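Local coordinates for foldase protein PrsA (Bacillus subtilis, PDB 4WO7), which assists the folding of several secreted proteins outside the membrane and has peptidyl-prolyl cis-trans isomerase activity that is not essential for its function in vivo, at residues I11-D15 with A16-T20; K89-L92 with L93-A97; A237-K240 with V241-K244. All blocks are in the same frame, centred on the assembly; numbering follows the deposited sequence.

How the interactions relate
From the N terminus, interaction 1 comes first: residues 11-20 fold back on themselves as a beta hairpin, closed by the turn T14 to G17; its second strand leads straight into helix 21-49. Interaction 2 is one turn after another within helix 81-101, and interaction 3 the same within helix 231-244, so neither closes a longer loop. The three follow in series, with no nesting or crossing. The hairpin stands apart: the centres of interactions 1 and 2 are about 39 Å apart, and the centres of interactions 1 and 3 about 42 Å apart. Interactions 2 and 3 touch through T94 and A97 packed on V238, and both also lean on helix 21-49.

Interaction 1: residues I11-D15 with A16-T20; sequences IAKTD and AGDVT
The carbonyl oxygen of V19 is shared by the amides of I11 and A12, and it takes the shortest hydrogen bond of this hairpin: I11 N lies 2.8 Å from V19 O. A12 N reaches the same V19 O as well, but at 3.3 Å and only weakly. In return V19 N donates to A12 O at 3.0 Å. Two residues set against one in an antiparallel pair make a classic beta bulge.

At the other end the chain reverses through a type I turn from T14 to G17, where G17 N donates to T14 O at 3.1 Å. The positive phi of G17, 117°, belongs to a backbone shape that would press a CB against the preceding carbonyl, consistent with a glycine at this position. D18 reaches across to T14, the first residue of the turn: with CG beside its own backbone N (chi1 -57°), its carboxylate turns back and OD1 accepts from T14 N at 3.3 Å. The same D18 OD1 lies 3.4 Å from K13 CG, as the two side chains run alongside each other; their charges stay apart, K13 NZ being 4.3 Å from D18 OD2, beyond a salt bridge.

Apolar packing is modest. A12 and V19 share a face of the sheet, while the I11 side chain leans over the backbone of T20.

T20 is the N-cap of helix 21-49: its side chain caps a backbone N just past it and its own N bonds to the E23 carboxylate, consistent with a capping box. I11 packs on K21 and L24 of that helix and on Y25 of the second subunit, while A12, K13 and T14 pair with an antiparallel strand of that subunit, extending the sheet across the dimer interface.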
ATOM      1  N   ILE A  11      29.634   7.552   1.119  1.00 80.96           N
ATOM      2  CA  ILE A  11      28.451   7.510   1.964  1.00 76.37           C
ATOM      3  C   ILE A  11      28.565   6.364   2.950  1.00 82.27           C
ATOM      4  O   ILE A  11      28.303   6.521   4.146  1.00 84.04           O
ATOM      5  CB  ILE A  11      27.171   7.310   1.133  1.00 80.02           C
ATOM      6  CG1 ILE A  11      26.990   8.440   0.115  1.00 81.71           C
ATOM      7  CG2 ILE A  11      25.949   7.162   2.048  1.00 77.10           C
ATOM      8  CD1 ILE A  11      26.798   9.802   0.727  1.00 78.50           C
ATOM      9  N   ALA A  12      28.966   5.209   2.430  1.00 83.04           N
ATOM     10  CA  ALA A  12      29.099   4.005   3.235  1.00 76.36           C
ATOM     11  C   ALA A  12      30.320   3.214   2.803  1.00 79.37           C
ATOM     12  O   ALA A  12      30.558   3.014   1.611  1.00 82.80           O
ATOM     13  CB  ALA A  12      27.843   3.148   3.118  1.00 73.92           C
ATOM     14  N   LYS A  13      31.083   2.755   3.787  1.00 78.59           N
ATOM     15  CA  LYS A  13      32.264   1.951   3.532  1.00 83.14           C
ATOM     16  C   LYS A  13      31.960   0.491   3.801  1.00 83.08           C
ATOM     17  O   LYS A  13      31.394   0.141   4.840  1.00 83.70           O
ATOM     18  CB  LYS A  13      33.439   2.426   4.393  1.00 89.32           C
ATOM     19  CG  LYS A  13      34.784   1.879   3.944  1.00101.45           C
ATOM     20  CD  LYS A  13      35.919   2.333   4.853  1.00112.34           C
ATOM     21  CE  LYS A  13      37.199   1.555   4.576  1.00122.73           C
ATOM     22  NZ  LYS A  13      37.753   1.825   3.227  1.00127.65           N
ATOM     23  N   THR A  14      32.356  -0.356   2.858  1.00 83.96           N
ATOM     24  CA  THR A  14      32.115  -1.790   2.942  1.00 88.17           C
ATOM     25  C   THR A  14      33.321  -2.559   2.398  1.00 94.59           C
ATOM     26  O   THR A  14      34.042  -2.064   1.531  1.00 97.64           O
ATOM     27  CB  THR A  14      30.821  -2.156   2.169  1.00 97.98           C
ATOM     28  OG1 THR A  14      29.732  -1.361   2.663  1.00 96.27           O
ATOM     29  CG2 THR A  14      30.462  -3.626   2.306  1.00100.79           C
ATOM     30  N   ASP A  15      33.549  -3.759   2.926  1.00100.83           N
ATOM     31  CA  ASP A  15      34.647  -4.615   2.469  1.00108.31           C
ATOM     32  C   ASP A  15      34.401  -5.161   1.054  1.00108.31           C
ATOM     33  O   ASP A  15      35.334  -5.569   0.366  1.00116.64           O
ATOM     34  CB  ASP A  15      34.879  -5.748   3.476  1.00118.68           C
ATOM     35  CG  ASP A  15      33.607  -6.486   3.834  1.00118.55           C
ATOM     36  OD1 ASP A  15      32.513  -5.985   3.498  1.00110.13           O
ATOM     37  OD2 ASP A  15      33.703  -7.556   4.469  1.00126.15           O
ATOM     38  N   ALA A  16      33.137  -5.168   0.640  1.00101.54           N
ATOM     39  CA  ALA A  16      32.733  -5.535  -0.720  1.00 96.69           C
ATOM     40  C   ALA A  16      32.631  -4.309  -1.645  1.00 94.38           C
ATOM     41  O   ALA A  16      32.060  -4.396  -2.733  1.00 95.60           O
ATOM     42  CB  ALA A  16      31.393  -6.269  -0.685  1.00 84.45           C
ATOM     43  N   GLY A  17      33.177  -3.176  -1.204  1.00 90.32           N
ATOM     44  CA  GLY A  17      33.255  -1.963  -2.014  1.00 82.43           C
ATOM     45  C   GLY A  17      32.459  -0.808  -1.432  1.00 83.75           C
ATOM     46  O   GLY A  17      31.471  -1.036  -0.751  1.00 89.41           O
ATOM     47  N   ASP A  18      32.842   0.431  -1.743  1.00 85.79           N
ATOM     48  CA  ASP A  18      32.161   1.600  -1.173  1.00 88.25           C
ATOM     49  C   ASP A  18      31.010   2.109  -2.017  1.00 84.75           C
ATOM     50  O   ASP A  18      30.974   1.927  -3.232  1.00 86.58           O
ATOM     51  CB  ASP A  18      33.154   2.745  -0.951  1.00 99.58           C
ATOM     52  CG  ASP A  18      34.308   2.344  -0.066  1.00113.46           C
ATOM     53  OD1 ASP A  18      34.145   1.365   0.693  1.00118.22           O
ATOM     54  OD2 ASP A  18      35.368   2.999  -0.125  1.00117.06           O
ATOM     55  N   VAL A  19      30.087   2.777  -1.339  1.00 83.13           N
ATOM     56  CA  VAL A  19      28.989   3.483  -1.972  1.00 82.77           C
ATOM     57  C   VAL A  19      29.271   4.979  -1.924  1.00 87.62           C
ATOM     58  O   VAL A  19      29.417   5.554  -0.846  1.00 86.89           O
ATOM     59  CB  VAL A  19      27.663   3.146  -1.265  1.00 79.34           C
ATOM     60  CG1 VAL A  19      26.516   3.967  -1.824  1.00 80.08           C
ATOM     61  CG2 VAL A  19      27.375   1.647  -1.382  1.00 82.88           C
ATOM     62  N   THR A  20      29.360   5.601  -3.096  1.00 92.73           N
ATOM     63  CA  THR A  20      29.661   7.024  -3.187  1.00 92.52           C
ATOM     64  C   THR A  20      28.392   7.880  -3.240  1.00 89.48           C
ATOM     65  O   THR A  20      27.298   7.374  -3.495  1.00 84.14           O
ATOM     66  CB  THR A  20      30.517   7.323  -4.424  1.00 87.49           C
ATOM     67  OG1 THR A  20      29.813   6.919  -5.604  1.00 86.60           O
ATOM     68  CG2 THR A  20      31.858   6.591  -4.341  1.00 88.08           C
TER

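Interaction 2: residues K89-L92 with L93-A97; sequences KYEL and LTQKA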
ATOM      1  N   LYS A  89       3.758  22.273   6.239  1.00 72.93           N
ATOM      2  CA  LYS A  89       3.595  23.481   5.447  1.00 70.12           C
ATOM      3  C   LYS A  89       3.166  23.111   4.033  1.00 61.46           C
ATOM      4  O   LYS A  89       2.310  23.765   3.442  1.00 73.46           O
ATOM      5  CB  LYS A  89       4.886  24.307   5.415  1.00 75.03           C
ATOM      6  CG  LYS A  89       4.740  25.597   4.614  1.00 73.50           C
ATOM      7  CD  LYS A  89       5.998  26.446   4.612  1.00 82.53           C
ATOM      8  CE  LYS A  89       5.733  27.766   3.906  1.00 93.83           C
ATOM      9  NZ  LYS A  89       6.956  28.589   3.730  1.00103.43           N
ATOM     10  N   TYR A  90       3.758  22.044   3.505  1.00 82.29           N
ATOM     11  CA  TYR A  90       3.427  21.574   2.169  1.00 55.45           C
ATOM     12  C   TYR A  90       1.973  21.116   2.084  1.00 59.05           C
ATOM     13  O   TYR A  90       1.279  21.453   1.127  1.00 63.40           O
ATOM     14  CB  TYR A  90       4.370  20.447   1.748  1.00 56.03           C
ATOM     15  CG  TYR A  90       4.035  19.833   0.407  1.00 61.06           C
ATOM     16  CD1 TYR A  90       3.937  20.618  -0.733  1.00 63.02           C
ATOM     17  CD2 TYR A  90       3.844  18.464   0.275  1.00 54.99           C
ATOM     18  CE1 TYR A  90       3.635  20.062  -1.960  1.00 64.69           C
ATOM     19  CE2 TYR A  90       3.552  17.896  -0.955  1.00 54.57           C
ATOM     20  CZ  TYR A  90       3.450  18.703  -2.066  1.00 62.50           C
ATOM     21  OH  TYR A  90       3.154  18.156  -3.291  1.00 67.72           O
ATOM     22  N   GLU A  91       1.501  20.370   3.081  1.00 71.29           N
ATOM     23  CA  GLU A  91       0.104  19.941   3.085  1.00 70.24           C
ATOM     24  C   GLU A  91      -0.835  21.150   3.143  1.00 67.97           C
ATOM     25  O   GLU A  91      -1.823  21.214   2.410  1.00 68.24           O
ATOM     26  CB  GLU A  91      -0.195  18.993   4.251  1.00 81.17           C
ATOM     27  CG  GLU A  91      -1.603  18.400   4.180  1.00 97.56           C
ATOM     28  CD  GLU A  91      -1.906  17.429   5.309  1.00117.18           C
ATOM     29  OE1 GLU A  91      -1.653  17.774   6.485  1.00126.05           O
ATOM     30  OE2 GLU A  91      -2.415  16.325   5.023  1.00122.19           O
ATOM     31  N   LEU A  92      -0.529  22.107   4.014  1.00 63.92           N
ATOM     32  CA  LEU A  92      -1.370  23.290   4.162  1.00 69.08           C
ATOM     33  C   LEU A  92      -1.408  24.083   2.857  1.00 67.77           C
ATOM     34  O   LEU A  92      -2.449  24.622   2.483  1.00 73.82           O
ATOM     35  CB  LEU A  92      -0.881  24.184   5.308  1.00 82.56           C
ATOM     36  CG  LEU A  92      -0.994  23.635   6.737  1.00 92.24           C
ATOM     37  CD1 LEU A  92      -0.328  24.567   7.742  1.00 97.70           C
ATOM     38  CD2 LEU A  92      -2.448  23.416   7.126  1.00 99.51           C
ATOM     39  N   LEU A  93      -0.272  24.156   2.168  1.00 75.84           N
ATOM     40  CA  LEU A  93      -0.217  24.826   0.868  1.00 76.29           C
ATOM     41  C   LEU A  93      -1.086  24.134  -0.177  1.00 75.99           C
ATOM     42  O   LEU A  93      -1.870  24.784  -0.870  1.00 81.66           O
ATOM     43  CB  LEU A  93       1.218  24.900   0.353  1.00 75.05           C
ATOM     44  CG  LEU A  93       2.122  25.918   1.049  1.00 68.95           C
ATOM     45  CD1 LEU A  93       3.560  25.695   0.620  1.00 69.44           C
ATOM     46  CD2 LEU A  93       1.690  27.344   0.730  1.00 74.48           C
ATOM     47  N   THR A  94      -0.949  22.817  -0.292  1.00 71.58           N
ATOM     48  CA  THR A  94      -1.720  22.059  -1.276  1.00 73.91           C
ATOM     49  C   THR A  94      -3.208  22.132  -0.932  1.00 78.75           C
ATOM     50  O   THR A  94      -4.073  22.023  -1.805  1.00 85.72           O
ATOM     51  CB  THR A  94      -1.268  20.583  -1.346  1.00 71.25           C
ATOM     52  OG1 THR A  94      -1.326  20.003  -0.036  1.00 68.56           O
ATOM     53  CG2 THR A  94       0.162  20.478  -1.875  1.00 63.00           C
ATOM     54  N   GLN A  95      -3.496  22.322   0.351  1.00 69.16           N
ATOM     55  CA  GLN A  95      -4.870  22.464   0.812  1.00 70.10           C
ATOM     56  C   GLN A  95      -5.438  23.806   0.360  1.00 73.40           C
ATOM     57  O   GLN A  95      -6.575  23.896  -0.111  1.00 75.82           O
ATOM     58  CB  GLN A  95      -4.934  22.347   2.334  1.00 70.89           C
ATOM     59  CG  GLN A  95      -4.896  20.923   2.832  1.00 75.46           C
ATOM     60  CD  GLN A  95      -6.197  20.195   2.588  1.00 77.57           C
ATOM     61  OE1 GLN A  95      -7.258  20.613   3.059  1.00 86.64           O
ATOM     62  NE2 GLN A  95      -6.132  19.124   1.812  1.00 72.77           N
ATOM     63  N   LYS A  96      -4.633  24.850   0.508  1.00 72.54           N
ATOM     64  CA  LYS A  96      -5.051  26.194   0.145  1.00 73.75           C
ATOM     65  C   LYS A  96      -5.227  26.281  -1.364  1.00 76.46           C
ATOM     66  O   LYS A  96      -6.154  26.928  -1.854  1.00 78.46           O
ATOM     67  CB  LYS A  96      -4.052  27.238   0.651  1.00 74.28           C
ATOM     68  CG  LYS A  96      -4.214  27.560   2.132  1.00 80.01           C
ATOM     69  CD  LYS A  96      -3.390  28.767   2.546  1.00 92.83           C
ATOM     70  CE  LYS A  96      -3.880  29.339   3.864  1.00106.19           C
ATOM     71  NZ  LYS A  96      -3.103  30.544   4.253  1.00106.85           N
ATOM     72  N   ALA A  97      -4.327  25.626  -2.095  1.00 76.20           N
ATOM     73  CA  ALA A  97      -4.411  25.568  -3.546  1.00 80.60           C
ATOM     74  C   ALA A  97      -5.702  24.885  -3.971  1.00 76.70           C
ATOM     75  O   ALA A  97      -6.375  25.346  -4.890  1.00 86.88           O
ATOM     76  CB  ALA A  97      -3.213  24.825  -4.126  1.00 77.57           C
TER
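The T94 methyl sits over one face of the Y90 ring, its CG2 3.9 Å from the ring centroid and 28° off the normal, a CH-pi contact one helical turn along. The nearest ring atom is Y90 CE1, at 3.5 Å from T94 CG2, while the phenol oxygen beyond it bonds to Q42 of helix 21-49. Apolar contact is looser on another side, where the K89 and L93 side chains cross at an oblique angle and K89 CG comes 4.2 Å from L93 CD1.

All this rides on regular alpha-helical i to i+4 bonding inside helix 81-101: L93 N to K89 O, T94 N to Y90 O (3.0 Å), Q95 N to E91 O and K96 N to L92 O. This helix packs against helix 21-49, with L93 on L46, and against helix 231-244, with T94 on V234.

Side-chain bonding adds a second donor at E91. The T94 hydroxyl, placed between backbone N and carbonyl carbon (chi1 54°), donates to E91 O over 2.8 Å, on the same face of that carbonyl as Q95 N. With an alanine here, E91 O would probably lose its second donor and the Y90 ring the methyl covering its face. At the lysine ends, K89 forms a salt bridge with D47, whereas K96 reaches K51 O and E56.

Interaction 3: residues A237-K240 with V241-K244; sequences AVQK and VMKK
V238 and the selenomethionine M242 run alongside each other in the same direction, one helical turn apart, with V238 CG1 4.2 Å from M242 CG. M242 starts with CG anti to its carbonyl carbon (chi1 -66°), which lays that CG against V238 O at 3.4 Å; the chain then bends at both following torsions, and the selenium is carried off from residues 237-240.

Q239 lies across M242, nearly perpendicular to it. A bend at chi2 (58°) folds its amide back, bringing Q239 OE1 to 4.1 Å from M242 CG, a van der Waals approach to the start of that chain. V241 rests its CB 3.3 Å from V238 O. K244 CG lies 3.5 Å from K240 O, and the bent tail of this lysine stays near that oxygen, with CE and NZ both within about 4 Å of it.

Backbone bonding is less even than in an ideal alpha helix. M242 N donates to V238 O at 3.1 Å, and K243 N to Q239 O, but V241 N stands 3.7 Å from A237 O and turns weakly to V238 O instead. The bond from K244 N to K240 O is also weak.

Around this last part of helix 231-244, M242 packs on V41, Q42 and V45 of helix 21-49 and on I247 of a loop, while V238 meets T94 and A97 of helix 81-101 and V241 meets N101 of the same helix.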
ATOM      1  N   ALA A 237      -6.148  19.715  -8.491  1.00 76.23           N
ATOM      2  CA  ALA A 237      -6.235  21.156  -8.290  1.00 74.98           C
ATOM      3  C   ALA A 237      -4.872  21.840  -8.346  1.00 79.39           C
ATOM      4  O   ALA A 237      -4.720  22.881  -8.987  1.00 84.75           O
ATOM      5  CB  ALA A 237      -6.901  21.462  -6.960  1.00 75.27           C
ATOM      6  N   VAL A 238      -3.886  21.250  -7.675  1.00 75.05           N
ATOM      7  CA  VAL A 238      -2.545  21.823  -7.606  1.00 75.07           C
ATOM      8  C   VAL A 238      -1.926  21.896  -9.000  1.00 84.44           C
ATOM      9  O   VAL A 238      -1.224  22.851  -9.325  1.00 85.11           O
ATOM     10  CB  VAL A 238      -1.635  21.002  -6.664  1.00 68.75           C
ATOM     11  CG1 VAL A 238      -0.181  21.480  -6.742  1.00 71.57           C
ATOM     12  CG2 VAL A 238      -2.126  21.125  -5.234  1.00 66.19           C
ATOM     13  N   GLN A 239      -2.200  20.888  -9.823  1.00 92.64           N
ATOM     14  CA  GLN A 239      -1.602  20.807 -11.150  1.00 98.16           C
ATOM     15  C   GLN A 239      -2.086  21.934 -12.061  1.00 95.03           C
ATOM     16  O   GLN A 239      -1.386  22.334 -12.994  1.00 94.50           O
ATOM     17  CB  GLN A 239      -1.907  19.445 -11.785  1.00107.59           C
ATOM     18  CG  GLN A 239      -0.985  19.058 -12.922  1.00137.82           C
ATOM     19  CD  GLN A 239       0.474  19.016 -12.515  1.00120.14           C
ATOM     20  OE1 GLN A 239       0.800  18.962 -11.328  1.00119.54           O
ATOM     21  NE2 GLN A 239       1.363  19.038 -13.503  1.00121.23           N
ATOM     22  N   LYS A 240      -3.288  22.440 -11.803  1.00 92.60           N
ATOM     23  CA  LYS A 240      -3.775  23.604 -12.536  1.00 90.77           C
ATOM     24  C   LYS A 240      -2.922  24.827 -12.253  1.00 86.64           C
ATOM     25  O   LYS A 240      -2.679  25.653 -13.136  1.00 88.34           O
ATOM     26  CB  LYS A 240      -5.216  23.919 -12.170  1.00 91.47           C
ATOM     27  CG  LYS A 240      -6.227  22.961 -12.712  1.00 93.46           C
ATOM     28  CD  LYS A 240      -7.596  23.497 -12.394  1.00 96.06           C
ATOM     29  CE  LYS A 240      -8.700  22.632 -12.929  1.00101.76           C
ATOM     30  NZ  LYS A 240      -9.989  23.263 -12.568  1.00105.82           N
ATOM     31  N   VAL A 241      -2.479  24.943 -11.008  1.00 81.19           N
ATOM     32  CA  VAL A 241      -1.666  26.073 -10.601  1.00 83.34           C
ATOM     33  C   VAL A 241      -0.301  25.933 -11.249  1.00 86.44           C
ATOM     34  O   VAL A 241       0.293  26.920 -11.681  1.00 89.23           O
ATOM     35  CB  VAL A 241      -1.507  26.153  -9.067  1.00 80.20           C
ATOM     36  CG1 VAL A 241      -0.696  27.375  -8.681  1.00 77.36           C
ATOM     37  CG2 VAL A 241      -2.862  26.201  -8.385  1.00 76.35           C
HETATM   38  N   MSE A 242       0.180  24.695 -11.332  1.00 86.67           N
HETATM   39  CA  MSE A 242       1.515  24.423 -11.841  1.00 85.78           C
HETATM   40  C   MSE A 242       1.634  24.704 -13.341  1.00 90.44           C
HETATM   41  O   MSE A 242       2.685  25.147 -13.804  1.00 87.68           O
HETATM   42  CB  MSE A 242       1.908  22.973 -11.545  1.00 86.13           C
HETATM   43  CG  MSE A 242       2.074  22.648 -10.059  1.00 85.02           C
HETATM   44 SE   MSE A 242       3.276  23.869  -9.115  1.00 89.00          SE
HETATM   45  CE  MSE A 242       4.689  23.925 -10.447  1.00188.34           C
ATOM     46  N   LYS A 243       0.571  24.455 -14.102  1.00 95.16           N
ATOM     47  CA  LYS A 243       0.587  24.789 -15.529  1.00 97.98           C
ATOM     48  C   LYS A 243       0.645  26.296 -15.748  1.00100.05           C
ATOM     49  O   LYS A 243       1.344  26.767 -16.645  1.00103.43           O
ATOM     50  CB  LYS A 243      -0.623  24.215 -16.270  1.00 98.50           C
ATOM     51  CG  LYS A 243      -0.514  22.743 -16.626  1.00100.18           C
ATOM     52  CD  LYS A 243      -1.719  22.306 -17.437  1.00117.72           C
ATOM     53  CE  LYS A 243      -1.562  20.894 -17.961  1.00126.11           C
ATOM     54  NZ  LYS A 243      -2.738  20.508 -18.784  1.00131.76           N
ATOM     55  N   LYS A 244      -0.090  27.050 -14.935  1.00101.08           N
ATOM     56  CA  LYS A 244      -0.139  28.500 -15.090  1.00102.39           C
ATOM     57  C   LYS A 244       1.206  29.125 -14.733  1.00102.55           C
ATOM     58  O   LYS A 244       1.441  30.303 -15.003  1.00108.65           O
ATOM     59  CB  LYS A 244      -1.230  29.112 -14.209  1.00107.43           C
ATOM     60  CG  LYS A 244      -2.652  28.845 -14.675  1.00116.54           C
ATOM     61  CD  LYS A 244      -3.648  29.764 -13.964  1.00107.96           C
ATOM     62  CE  LYS A 244      -4.588  29.028 -13.007  1.00113.41           C
ATOM     63  NZ  LYS A 244      -4.169  29.053 -11.578  1.00113.87           N
TER